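Local coordinates for protein MGS-M4 (Unidentified, PDB 4Q3M) that probably reduces carbonyl compounds with a nicotinamide cofactor, as aldo-keto reductases do, although its own substrate is unknown, at residues Ala45-Asn50 against Leu104-Lys109; Ile68-Lys73 against Lys93-Asp98; Ala120-Tyr125 against Lys131-Ser136. All coordinates share one frame; numbering follows the deposited sequence.

Contact 1: residues Ala45-Asn50 against Leu104-Lys109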
loop_
_atom_site.group_PDB
_atom_site.type_symbol
_atom_site.label_atom_id
_atom_site.label_comp_id
_atom_site.label_asym_id
_atom_site.label_seq_id
_atom_site.Cartn_x
_atom_site.Cartn_y
_atom_site.Cartn_z
ATOM N N ALA A 45 8.325 -7.282 20.053
ATOM C CA ALA A 45 6.926 -6.868 20.131
ATOM C C ALA A 45 6.127 -7.872 20.955
ATOM O O ALA A 45 6.555 -9.011 21.139
ATOM C CB ALA A 45 6.327 -6.723 18.740
ATOM N N MET A 46 4.965 -7.450 21.444
ATOM C CA MET A 46 4.156 -8.328 22.283
ATOM C C MET A 46 3.561 -9.474 21.468
ATOM O O MET A 46 3.347 -10.562 22.001
ATOM C CB MET A 46 3.051 -7.537 22.998
ATOM C CG MET A 46 1.730 -7.400 22.249
ATOM S SD MET A 46 0.593 -8.794 22.438
ATOM C CE MET A 46 0.845 -9.214 24.161
ATOM N N ILE A 47 3.319 -9.242 20.182
ATOM C CA ILE A 47 2.719 -10.259 19.327
ATOM C C ILE A 47 3.718 -11.368 19.000
ATOM O O ILE A 47 3.329 -12.481 18.642
ATOM C CB ILE A 47 2.170 -9.643 18.019
ATOM C CG1 ILE A 47 1.138 -10.572 17.375
ATOM C CG2 ILE A 47 3.299 -9.302 17.055
ATOM C CD1 ILE A 47 -0.050 -10.871 18.264
ATOM N N TYR A 48 5.006 -11.066 19.139
ATOM C CA TYR A 48 6.051 -12.054 18.892
ATOM C C TYR A 48 6.089 -13.078 20.019
ATOM O O TYR A 48 6.488 -14.224 19.816
ATOM C CB TYR A 48 7.418 -11.380 18.748
ATOM C CG TYR A 48 7.506 -10.381 17.616
ATOM C CD1 TYR A 48 6.651 -10.460 16.523
ATOM C CD2 TYR A 48 8.445 -9.360 17.639
ATOM C CE1 TYR A 48 6.728 -9.548 15.487
ATOM C CE2 TYR A 48 8.531 -8.443 16.607
ATOM C CZ TYR A 48 7.671 -8.541 15.535
ATOM O OH TYR A 48 7.754 -7.630 14.507
ATOM N N GLY A 49 5.670 -12.654 21.207
ATOM C CA GLY A 49 5.642 -13.528 22.364
ATOM C C GLY A 49 7.021 -13.994 22.788
ATOM O O GLY A 49 7.182 -15.110 23.281
ATOM N N ASN A 50 8.022 -13.140 22.591
ATOM C CA ASN A 50 9.386 -13.472 22.986
ATOM C C ASN A 50 9.996 -12.422 23.910
ATOM O O ASN A 50 11.197 -12.445 24.173
ATOM C CB ASN A 50 10.273 -13.665 21.750
ATOM C CG ASN A 50 10.297 -12.446 20.838
ATOM O OD1 ASN A 50 10.029 -11.321 21.262
ATOM N ND2 ASN A 50 10.629 -12.670 19.572
ATOM N N LEU A 104 6.414 1.508 20.034
ATOM C CA LEU A 104 5.747 1.795 18.768
ATOM C C LEU A 104 4.309 1.292 18.721
ATOM O O LEU A 104 3.974 0.273 19.326
ATOM C CB LEU A 104 6.529 1.175 17.605
ATOM C CG LEU A 104 8.006 1.531 17.440
ATOM C CD1 LEU A 104 8.614 0.731 16.297
ATOM C CD2 LEU A 104 8.181 3.019 17.202
ATOM N N ILE A 105 3.464 2.018 17.996
ATOM C CA ILE A 105 2.148 1.516 17.623
ATOM C C ILE A 105 2.332 0.608 16.414
ATOM O O ILE A 105 2.809 1.049 15.369
ATOM C CB ILE A 105 1.161 2.652 17.291
ATOM C CG1 ILE A 105 1.084 3.651 18.450
ATOM C CG2 ILE A 105 -0.216 2.088 16.976
ATOM C CD1 ILE A 105 0.142 4.811 18.200
ATOM N N HIS A 106 1.962 -0.661 16.561
ATOM C CA HIS A 106 2.300 -1.681 15.570
ATOM C C HIS A 106 1.594 -1.472 14.230
ATOM O O HIS A 106 2.220 -1.561 13.174
ATOM C CB HIS A 106 1.973 -3.071 16.119
ATOM C CG HIS A 106 2.844 -4.157 15.570
ATOM N ND1 HIS A 106 3.171 -5.284 16.294
ATOM C CD2 HIS A 106 3.459 -4.288 14.371
ATOM C CE1 HIS A 106 3.949 -6.063 15.564
ATOM N NE2 HIS A 106 4.139 -5.482 14.392
ATOM N N TRP A 107 0.294 -1.200 14.276
ATOM C CA TRP A 107 -0.486 -0.978 13.061
ATOM C C TRP A 107 -1.471 0.175 13.232
ATOM O O TRP A 107 -1.813 0.553 14.353
ATOM C CB TRP A 107 -1.250 -2.246 12.667
ATOM C CG TRP A 107 -0.382 -3.413 12.302
ATOM C CD1 TRP A 107 0.101 -4.370 13.146
ATOM C CD2 TRP A 107 0.086 -3.760 10.992
ATOM N NE1 TRP A 107 0.849 -5.287 12.446
ATOM C CE2 TRP A 107 0.855 -4.935 11.121
ATOM C CE3 TRP A 107 -0.068 -3.191 9.724
ATOM C CZ2 TRP A 107 1.470 -5.549 10.032
ATOM C CZ3 TRP A 107 0.543 -3.802 8.644
ATOM C CH2 TRP A 107 1.302 -4.969 8.803
ATOM N N PHE A 108 -1.931 0.726 12.113
ATOM C CA PHE A 108 -2.959 1.759 12.140
ATOM C C PHE A 108 -4.343 1.128 12.248
ATOM O O PHE A 108 -4.699 0.253 11.460
ATOM C CB PHE A 108 -2.874 2.643 10.894
ATOM C CG PHE A 108 -3.895 3.746 10.863
ATOM C CD1 PHE A 108 -3.701 4.909 11.591
ATOM C CD2 PHE A 108 -5.045 3.621 10.101
ATOM C CE1 PHE A 108 -4.638 5.925 11.562
ATOM C CE2 PHE A 108 -5.984 4.634 10.069
ATOM C CZ PHE A 108 -5.780 5.788 10.798
ATOM N N LYS A 109 -5.117 1.573 13.233
ATOM C CA LYS A 109 -6.453 1.035 13.464
ATOM C C LYS A 109 -7.471 2.154 13.651
ATOM O O LYS A 109 -8.311 2.096 14.547
ATOM C CB LYS A 109 -6.456 0.114 14.688
ATOM C CG LYS A 109 -5.535 -1.091 14.570
ATOM C CD LYS A 109 -6.102 -2.139 13.624
ATOM C CE LYS A 109 -7.388 -2.737 14.175
ATOM N NZ LYS A 109 -7.881 -3.867 13.339
#

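Contact 2: residues Ile68-Lys73 against Lys93-Asp98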
loop_
_atom_site.group_PDB
_atom_site.type_symbol
_atom_site.label_atom_id
_atom_site.label_comp_id
_atom_site.label_asym_id
_atom_site.label_seq_id
_atom_site.Cartn_x
_atom_site.Cartn_y
_atom_site.Cartn_z
ATOM N N ILE A 68 22.190 -0.758 25.683
ATOM C CA ILE A 68 21.398 -1.599 24.792
ATOM C C ILE A 68 20.049 -0.957 24.480
ATOM O O ILE A 68 19.267 -0.657 25.383
ATOM C CB ILE A 68 21.162 -2.998 25.390
ATOM C CG1 ILE A 68 22.495 -3.676 25.708
ATOM C CG2 ILE A 68 20.340 -3.853 24.437
ATOM C CD1 ILE A 68 22.348 -5.062 26.296
ATOM N N PHE A 69 19.786 -0.751 23.194
ATOM C CA PHE A 69 18.537 -0.151 22.741
ATOM C C PHE A 69 17.458 -1.218 22.588
ATOM O O PHE A 69 17.576 -2.112 21.751
ATOM C CB PHE A 69 18.754 0.584 21.414
ATOM C CG PHE A 69 17.667 1.565 21.070
ATOM C CD1 PHE A 69 16.483 1.138 20.492
ATOM C CD2 PHE A 69 17.839 2.918 21.311
ATOM C CE1 PHE A 69 15.489 2.042 20.170
ATOM C CE2 PHE A 69 16.847 3.826 20.991
ATOM C CZ PHE A 69 15.671 3.386 20.419
ATOM N N VAL A 70 16.408 -1.124 23.398
ATOM C CA VAL A 70 15.328 -2.104 23.353
ATOM C C VAL A 70 14.029 -1.494 22.841
ATOM O O VAL A 70 13.499 -0.550 23.428
ATOM C CB VAL A 70 15.072 -2.728 24.737
ATOM C CG1 VAL A 70 13.986 -3.792 24.644
ATOM C CG2 VAL A 70 16.355 -3.317 25.298
ATOM N N THR A 71 13.522 -2.042 21.743
ATOM C CA THR A 71 12.260 -1.593 21.172
ATOM C C THR A 71 11.209 -2.692 21.229
ATOM O O THR A 71 11.448 -3.815 20.783
ATOM C CB THR A 71 12.422 -1.146 19.705
ATOM O OG1 THR A 71 13.349 -0.056 19.632
ATOM C CG2 THR A 71 11.084 -0.704 19.127
ATOM N N THR A 72 10.048 -2.371 21.787
ATOM C CA THR A 72 8.901 -3.262 21.700
ATOM C C THR A 72 7.701 -2.483 21.176
ATOM O O THR A 72 7.726 -1.253 21.114
ATOM C CB THR A 72 8.563 -3.914 23.051
ATOM O OG1 THR A 72 7.582 -4.940 22.854
ATOM C CG2 THR A 72 8.032 -2.885 24.026
ATOM N N LYS A 73 6.659 -3.204 20.784
ATOM C CA LYS A 73 5.517 -2.577 20.135
ATOM C C LYS A 73 4.211 -2.939 20.819
ATOM O O LYS A 73 4.107 -3.964 21.491
ATOM C CB LYS A 73 5.455 -2.981 18.662
ATOM C CG LYS A 73 6.796 -2.932 17.957
ATOM C CD LYS A 73 6.675 -3.317 16.496
ATOM C CE LYS A 73 8.047 -3.447 15.857
ATOM N NZ LYS A 73 8.803 -4.619 16.384
ATOM N N LYS A 93 7.258 -5.687 32.195
ATOM C CA LYS A 93 7.514 -6.745 33.166
ATOM C C LYS A 93 8.063 -8.005 32.503
ATOM O O LYS A 93 8.962 -8.652 33.041
ATOM C CB LYS A 93 6.239 -7.073 33.945
ATOM C CG LYS A 93 5.843 -6.001 34.948
ATOM C CD LYS A 93 4.542 -6.348 35.649
ATOM C CE LYS A 93 4.180 -5.294 36.683
ATOM N NZ LYS A 93 2.908 -5.618 37.386
ATOM N N ASN A 94 7.518 -8.351 31.340
ATOM C CA ASN A 94 8.005 -9.499 30.583
ATOM C C ASN A 94 9.469 -9.329 30.195
ATOM O O ASN A 94 10.256 -10.272 30.268
ATOM C CB ASN A 94 7.159 -9.718 29.326
ATOM C CG ASN A 94 5.766 -10.227 29.639
ATOM O OD1 ASN A 94 5.539 -10.855 30.674
ATOM N ND2 ASN A 94 4.824 -9.960 28.743
ATOM N N LEU A 95 9.825 -8.113 29.793
ATOM C CA LEU A 95 11.189 -7.803 29.382
ATOM C C LEU A 95 12.144 -7.698 30.568
ATOM O O LEU A 95 13.359 -7.640 30.386
ATOM C CB LEU A 95 11.218 -6.501 28.579
ATOM C CG LEU A 95 10.731 -6.586 27.132
ATOM C CD1 LEU A 95 10.425 -5.202 26.585
ATOM C CD2 LEU A 95 11.773 -7.283 26.273
ATOM N N GLY A 96 11.597 -7.662 31.779
ATOM C CA GLY A 96 12.416 -7.558 32.974
ATOM C C GLY A 96 13.151 -6.232 33.057
ATOM O O GLY A 96 14.141 -6.095 33.777
ATOM N N LEU A 97 12.667 -5.264 32.288
ATOM C CA LEU A 97 13.142 -3.892 32.349
ATOM C C LEU A 97 12.095 -3.099 33.101
ATOM O O LEU A 97 11.003 -3.603 33.320
ATOM C CB LEU A 97 13.322 -3.314 30.947
ATOM C CG LEU A 97 13.995 -4.205 29.903
ATOM C CD1 LEU A 97 13.785 -3.622 28.517
ATOM C CD2 LEU A 97 15.473 -4.377 30.194
ATOM N N ASP A 98 12.414 -1.867 33.486
ATOM C CA ASP A 98 11.381 -0.917 33.899
ATOM C C ASP A 98 11.605 0.464 33.278
ATOM O O ASP A 98 11.170 1.481 33.820
ATOM C CB ASP A 98 11.265 -0.835 35.426
ATOM C CG ASP A 98 10.173 -1.758 35.983
ATOM O OD1 ASP A 98 9.667 -2.633 35.252
ATOM O OD2 ASP A 98 9.811 -1.606 37.168
#

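Contact 3: residues Ala120-Tyr125 against Lys131-Ser136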
loop_
_atom_site.group_PDB
_atom_site.type_symbol
_atom_site.label_atom_id
_atom_site.label_comp_id
_atom_site.label_asym_id
_atom_site.label_seq_id
_atom_site.Cartn_x
_atom_site.Cartn_y
_atom_site.Cartn_z
ATOM N N ALA A 120 -1.470 7.827 25.527
ATOM C CA ALA A 120 -0.927 6.953 26.556
ATOM C C ALA A 120 0.589 6.855 26.421
ATOM O O ALA A 120 1.303 6.810 27.423
ATOM C CB ALA A 120 -1.562 5.577 26.478
ATOM N N PHE A 121 1.073 6.822 25.181
ATOM C CA PHE A 121 2.509 6.846 24.919
ATOM C C PHE A 121 3.118 8.119 25.494
ATOM O O PHE A 121 4.187 8.092 26.103
ATOM C CB PHE A 121 2.811 6.770 23.417
ATOM C CG PHE A 121 2.689 5.390 22.828
ATOM C CD1 PHE A 121 1.869 4.432 23.399
ATOM C CD2 PHE A 121 3.411 5.052 21.693
ATOM C CE1 PHE A 121 1.765 3.170 22.843
ATOM C CE2 PHE A 121 3.313 3.791 21.138
ATOM C CZ PHE A 121 2.488 2.850 21.713
ATOM N N GLU A 122 2.420 9.232 25.293
ATOM C CA GLU A 122 2.884 10.535 25.751
ATOM C C GLU A 122 2.942 10.610 27.274
ATOM O O GLU A 122 3.854 11.214 27.836
ATOM C CB GLU A 122 1.980 11.643 25.205
ATOM C CG GLU A 122 2.107 11.853 23.705
ATOM C CD GLU A 122 1.157 12.910 23.179
ATOM O OE1 GLU A 122 0.075 13.088 23.775
ATOM O OE2 GLU A 122 1.493 13.564 22.169
ATOM N N THR A 123 1.967 9.993 27.935
ATOM C CA THR A 123 1.950 9.937 29.391
ATOM C C THR A 123 3.152 9.147 29.902
ATOM O O THR A 123 3.814 9.553 30.858
ATOM C CB THR A 123 0.651 9.298 29.922
ATOM O OG1 THR A 123 -0.473 10.093 29.525
ATOM C CG2 THR A 123 0.682 9.202 31.440
ATOM N N LEU A 124 3.432 8.025 29.248
ATOM C CA LEU A 124 4.564 7.180 29.612
ATOM C C LEU A 124 5.890 7.888 29.355
ATOM O O LEU A 124 6.852 7.713 30.104
ATOM C CB LEU A 124 4.514 5.861 28.837
ATOM C CG LEU A 124 3.312 4.958 29.117
ATOM C CD1 LEU A 124 3.217 3.855 28.073
ATOM C CD2 LEU A 124 3.392 4.371 30.518
ATOM N N TYR A 125 5.933 8.687 28.293
ATOM C CA TYR A 125 7.134 9.439 27.947
ATOM C C TYR A 125 7.418 10.511 28.991
ATOM O O TYR A 125 8.567 10.730 29.374
ATOM C CB TYR A 125 6.991 10.069 26.560
ATOM C CG TYR A 125 8.243 10.756 26.059
ATOM C CD1 TYR A 125 9.272 10.027 25.474
ATOM C CD2 TYR A 125 8.394 12.132 26.166
ATOM C CE1 TYR A 125 10.417 10.651 25.012
ATOM C CE2 TYR A 125 9.533 12.764 25.707
ATOM C CZ TYR A 125 10.542 12.020 25.131
ATOM O OH TYR A 125 11.678 12.646 24.673
ATOM N N LYS A 131 11.888 6.206 26.461
ATOM C CA LYS A 131 12.857 7.220 26.068
ATOM C C LYS A 131 12.549 7.782 24.685
ATOM O O LYS A 131 13.044 8.846 24.313
ATOM C CB LYS A 131 14.271 6.641 26.102
ATOM C CG LYS A 131 14.727 6.227 27.490
ATOM C CD LYS A 131 14.631 7.393 28.461
ATOM C CE LYS A 131 14.996 6.974 29.875
ATOM N NZ LYS A 131 14.895 8.115 30.827
ATOM N N ALA A 132 11.727 7.060 23.930
ATOM C CA ALA A 132 11.320 7.496 22.601
ATOM C C ALA A 132 10.008 6.834 22.197
ATOM O O ALA A 132 9.792 5.651 22.461
ATOM C CB ALA A 132 12.407 7.191 21.582
ATOM N N ILE A 133 9.130 7.602 21.559
ATOM C CA ILE A 133 7.846 7.077 21.107
ATOM C C ILE A 133 7.666 7.282 19.608
ATOM O O ILE A 133 8.101 8.289 19.051
ATOM C CB ILE A 133 6.670 7.733 21.857
ATOM C CG1 ILE A 133 6.778 9.258 21.796
ATOM C CG2 ILE A 133 6.634 7.266 23.304
ATOM C CD1 ILE A 133 5.631 9.979 22.467
ATOM N N GLY A 134 7.026 6.316 18.958
ATOM C CA GLY A 134 6.793 6.388 17.528
ATOM C C GLY A 134 5.703 5.443 17.067
ATOM O O GLY A 134 4.902 4.963 17.871
ATOM N N VAL A 135 5.670 5.175 15.765
ATOM C CA VAL A 135 4.669 4.282 15.194
ATOM C C VAL A 135 5.287 3.254 14.256
ATOM O O VAL A 135 6.493 3.259 14.011
ATOM C CB VAL A 135 3.591 5.060 14.419
ATOM C CG1 VAL A 135 2.726 5.862 15.375
ATOM C CG2 VAL A 135 4.234 5.963 13.374
ATOM N N SER A 136 4.440 2.371 13.738
ATOM C CA SER A 136 4.855 1.379 12.756
ATOM C C SER A 136 3.712 1.119 11.781
ATOM O O SER A 136 2.543 1.159 12.166
ATOM C CB SER A 136 5.284 0.081 13.439
ATOM O OG SER A 136 5.687 -0.888 12.486
#

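Contact 1: residues Ala45-Asn50 against Leu104-Lys109
His106 reaches across from the end of its strand to touch Ala45, Ile47 and Tyr48, and its side chain carries the whole meeting on the 104-109 side. CB leaves the backbone toward the 45-50 turn. CG stands anti to the backbone N, beside the carbonyl carbon (chi1 -151°), which carries the imidazole across to the 45-50 turn. ND1 lies 4.1 Å from Ile47 CG2. CE1, the next ring atom, is the main point of touch: it stands 3.6 Å from that same Ile47 CG2 and 4.0 Å from Ala45 CB, so two methyls meet one ring carbon. NE2 ends the path 4.2 Å from Tyr48 OH, beyond a direct hydrogen bond. The side chains of Ile47 and His106 cross at about a right angle, and the branched isoleucine can offer CG2 to the ring while its longer arm leads away.

A small residue suits position 45, because Ala45 CB also sits 3.5 Å above one face of the Tyr48 ring, toward its rim. One methyl thus touches both aromatic residues. Two backbone bonds, Tyr48 N to Ala45 O and Gly49 N to Met46 O, run through the turn, and Gly49 takes a positive phi of 64°, easy for a residue without a side chain. Tyr48 and His106, with Lys73, match three members of the Asp-Tyr-Lys-His tetrad of aldo-keto reductases and probably act as such here.

The 45-50 turn joins strand 41-43 to helix 51-59, while His106 follows strand 102-105. Strand 69-74 runs between these two strands, and its Lys73 touches Ala45, Tyr48 and His106; Trp75 meets the His106 ring edge-to-face.

Contact 2: residues Ile68-Lys73 against Lys93-Asp98
Val70 and Leu97 point at each other tip to tip, and theirs is the closest approach of this apolar contact. Leu97 CD1 comes to 3.9 Å from Val70 CG1 and lies 4.1 Å from Val70 CG2, so one leucine methyl rests against both prongs of the valine fork. The fork is opened toward it because CG1 stands anti to the backbone N (chi1 -177°) and CG2 anti to the carbonyl carbon. A beta-branched residue suits the place: it is at home in a strand and offers a broad, short surface to a longer chain coming from outside.

Leu95 works differently. Its CD1 spans two rungs of the strand, 4.3 Å from Val70 CG1 and 4.2 Å from Thr72 CB. Strand alternation turns Val70 and Thr72 to this side, whereas Thr71 between them points away. Threonine serves both halves of its setting: its CB meets the leucine, while OG1, anti to the backbone N, finds its polar partner in Glu51 OE2 of helix 51-59.

The chain turns sharply between the two leucines, which is consistent with both facing the strand. Gly96 closes the helix with a Schellman motif, its positive phi of 66° being readily reached by glycine, and its N bonds to Lys93 O at 3.1 Å. Gly96 O is in turn held by Lys59 NZ.

The contact belongs to a beta-alpha-beta unit of the TIM barrel, in which strand 69-74 leads through helix 81-94 to the parallel strand 102-105. Helix 51-59 adds Ile58 against Val70 and Glu51 against Leu95, so this outer face of the strand is packed by the segment that follows helix 81-94 and by residues of helix 51-59.

Contact 3: residues Ala120-Tyr125 against Lys131-Ser136
Tyr125 and Ile133 are turned so that both face across the contact. The tyrosine CG stands anti to the backbone N (chi1 -174°), which swings the ring across to the Lys131 carbonyl; in Ile133, CG1 lies between the backbone N and the carbonyl carbon (chi1 52°), which leaves CG2 anti to the carbonyl carbon and against the helix. The Tyr125 ring meets the backbone edge-on: CE1 lies 3.3 Å from Lys131 O, near the ring plane, and 4.0 Å from Ala132 N.

Ile133 fills the middle. Its CG2 rests 3.9 Å from Phe121 CB and 4.3 Å from Tyr125 CB, bridging one turn of the helix, while CD1 reaches Glu122 CG at 4.2 Å, the two chains crossing at about a right angle. Farther along, the Phe121 ring turns its edge to Gly134, with CE2 3.8 Å from Gly134 O.

This is the return half of a beta-alpha-beta crossover in the TIM barrel: helix 111-126 runs back at 149° to strand 133-136, with short-segment axes 9.2 Å apart. Aliphatic and aromatic residues fill the seam between them. Glutamate suits position 122 because only its methylene part touches Ile133, whereas OE2 accepts hydrogen bonds from the backbone N atoms of Lys151 and Ile152, and OE1 forms a salt bridge with Arg119.

With an alanine in place of Tyr125 the ring and its hydroxyl are gone, which would probably leave Asn8 ND2 short of one partner and open a gap beside the Lys131 carbonyl. That carbonyl oxygen also accepts a bond from Asn8 ND2.

The three contacts lie on neighbouring strands of one barrel, with their centres 13 Å apart in every pairing. Contact 1 touches both others by backbone: Leu104 N lies 3.2 Å from Thr72 O of contact 2, and Ile105 N lies 3.3 Å from Gly134 O of contact 3, each probably a hydrogen bond. Contacts 2 and 3 do not touch, their nearest atoms being about 5 Å apart; both pack the barrel's outer layer against a strand. Contact 1 lies at the likely active site. There Tyr48 OH is 3.7 Å from Lys73 NZ of the contact 2 strand, and that lysine is salt-bridged to Asp43, which would complete the family's tetrad.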